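Local coordinates for CdnC (Chryseobacterium gregarium DSM 19109, PDB 7MGV), which probably uses ATP to close side-chain ester macrocycles in a ribosomally made precursor peptide, as an ATP-grasp ligase of the graspetide type, at residues F34-D37 with K38-Y42. Residues are numbered along the deposited sequence; the frame is centred on the assembly and turned at random.
Sequences FSID and KVTEY
Thr40 folds its hydroxyl back onto the carbonyl of Ile36, one turn earlier in helix 35-46. Both residues lie in the N-terminal part of this helix, which belongs to a beta-alpha-beta unit with strands 22-28 and 48-54, within the MvdD-type pre-ATP-grasp region. CB of Thr40 lies 3.3 Å from Ile36 O and 3.6 Å from Asp37 O. OG1 sits beside the backbone N and opposite the carbonyl carbon (chi1 -64°), which turns it toward the preceding turn. There it donates to Ile36 O at 2.8 Å. The other branch, CG2, lies anti to the backbone N, beside the carbonyl carbon. Ile36 O also takes the usual helical bond from Thr40 N at 2.9 Å. The two donors reach it from opposite faces of the carbonyl plane, and OG1 is tilted 34° from that plane. OG1 also touches CG1 of Ile36 at 3.7 Å. A valine here would probably leave Ile36 O with the backbone donor alone, with no polar group where OG1 now meets it. Ile36 itself packs on Ile26 and Thr28, which joins this end of the helix to strand 22-28 of the parallel sheet. Val39 lays its CG2 3.7 Å from Ser35 O, and its side chain also touches Ser334 of helix 332-341. The next backbone bond runs from Glu41 N to Asp37 O. Lys38 bends at chi2 and chi4. Its NZ forms a salt bridge with Glu41 OE1 at 2.5 Å, meeting the syn side of the carboxylate 32° out of its plane.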
loop_
_atom_site.group_PDB
_atom_site.type_symbol
_atom_site.label_atom_id
_atom_site.label_comp_id
_atom_site.label_asym_id
_atom_site.label_seq_id
_atom_site.Cartn_x
_atom_site.Cartn_y
_atom_site.Cartn_z
ATOM N N PHE A 34 -18.639 18.966 2.199
ATOM C CA PHE A 34 -18.497 20.410 2.087
ATOM C C PHE A 34 -17.488 20.799 1.017
ATOM O O PHE A 34 -17.803 21.591 0.125
ATOM C CB PHE A 34 -18.096 21.014 3.445
ATOM C CG PHE A 34 -18.694 20.306 4.648
ATOM C CD1 PHE A 34 -19.974 19.772 4.615
ATOM C CD2 PHE A 34 -17.960 20.184 5.819
ATOM C CE1 PHE A 34 -20.499 19.110 5.703
ATOM C CE2 PHE A 34 -18.495 19.535 6.923
ATOM C CZ PHE A 34 -19.767 19.003 6.865
ATOM N N SER A 35 -16.277 20.247 1.092
ATOM C CA SER A 35 -15.296 20.468 0.036
ATOM C C SER A 35 -15.752 19.838 -1.275
ATOM O O SER A 35 -15.498 20.382 -2.357
ATOM C CB SER A 35 -13.940 19.902 0.456
ATOM O OG SER A 35 -13.114 19.677 -0.669
ATOM N N ILE A 36 -16.427 18.689 -1.199
ATOM C CA ILE A 36 -16.921 18.021 -2.394
ATOM C C ILE A 36 -18.083 18.778 -3.024
ATOM O O ILE A 36 -18.381 18.570 -4.202
ATOM C CB ILE A 36 -17.326 16.571 -2.059
ATOM C CG1 ILE A 36 -17.515 15.747 -3.335
ATOM C CG2 ILE A 36 -18.586 16.550 -1.208
ATOM C CD1 ILE A 36 -18.170 14.403 -3.100
ATOM N N ASP A 37 -18.739 19.671 -2.276
ATOM C CA ASP A 37 -19.926 20.344 -2.795
ATOM C C ASP A 37 -19.582 21.266 -3.959
ATOM O O ASP A 37 -20.239 21.233 -5.008
ATOM C CB ASP A 37 -20.617 21.122 -1.674
ATOM C CG ASP A 37 -21.856 20.419 -1.157
ATOM O OD1 ASP A 37 -22.202 19.349 -1.698
ATOM O OD2 ASP A 37 -22.480 20.934 -0.204
ATOM N N LYS A 38 -18.552 22.099 -3.798
ATOM C CA LYS A 38 -18.194 23.024 -4.869
ATOM C C LYS A 38 -17.593 22.285 -6.058
ATOM O O LYS A 38 -17.828 22.661 -7.214
ATOM C CB LYS A 38 -17.231 24.089 -4.344
ATOM C CG LYS A 38 -17.735 25.514 -4.523
ATOM C CD LYS A 38 -19.006 25.754 -3.718
ATOM C CE LYS A 38 -19.529 27.171 -3.905
ATOM N NZ LYS A 38 -20.188 27.366 -5.227
ATOM N N VAL A 39 -16.823 21.225 -5.795
ATOM C CA VAL A 39 -16.301 20.400 -6.882
ATOM C C VAL A 39 -17.446 19.779 -7.670
ATOM O O VAL A 39 -17.427 19.755 -8.905
ATOM C CB VAL A 39 -15.341 19.329 -6.331
ATOM C CG1 VAL A 39 -14.947 18.350 -7.427
ATOM C CG2 VAL A 39 -14.105 19.979 -5.729
ATOM N N THR A 40 -18.470 19.285 -6.970
ATOM C CA THR A 40 -19.625 18.696 -7.641
ATOM C C THR A 40 -20.394 19.743 -8.437
ATOM O O THR A 40 -20.865 19.464 -9.543
ATOM C CB THR A 40 -20.536 18.022 -6.612
ATOM O OG1 THR A 40 -19.841 16.930 -5.996
ATOM C CG2 THR A 40 -21.804 17.497 -7.272
ATOM N N GLU A 41 -20.527 20.956 -7.893
ATOM C CA GLU A 41 -21.195 22.028 -8.626
ATOM C C GLU A 41 -20.454 22.353 -9.920
ATOM O O GLU A 41 -21.067 22.498 -10.988
ATOM C CB GLU A 41 -21.308 23.272 -7.744
ATOM C CG GLU A 41 -21.399 24.577 -8.522
ATOM C CD GLU A 41 -21.389 25.799 -7.626
ATOM O OE1 GLU A 41 -21.598 25.649 -6.404
ATOM O OE2 GLU A 41 -21.168 26.914 -8.145
ATOM N N TYR A 42 -19.127 22.467 -9.841
ATOM C CA TYR A 42 -18.355 22.804 -11.029
ATOM C C TYR A 42 -18.323 21.649 -12.025
ATOM O O TYR A 42 -18.238 21.883 -13.238
ATOM C CB TYR A 42 -16.942 23.225 -10.632
ATOM C CG TYR A 42 -16.864 24.640 -10.107
ATOM C CD1 TYR A 42 -17.593 25.661 -10.702
ATOM C CD2 TYR A 42 -16.065 24.954 -9.016
ATOM C CE1 TYR A 42 -17.526 26.957 -10.226
ATOM C CE2 TYR A 42 -15.991 26.247 -8.533
ATOM C CZ TYR A 42 -16.724 27.244 -9.143
ATOM O OH TYR A 42 -16.655 28.532 -8.665
#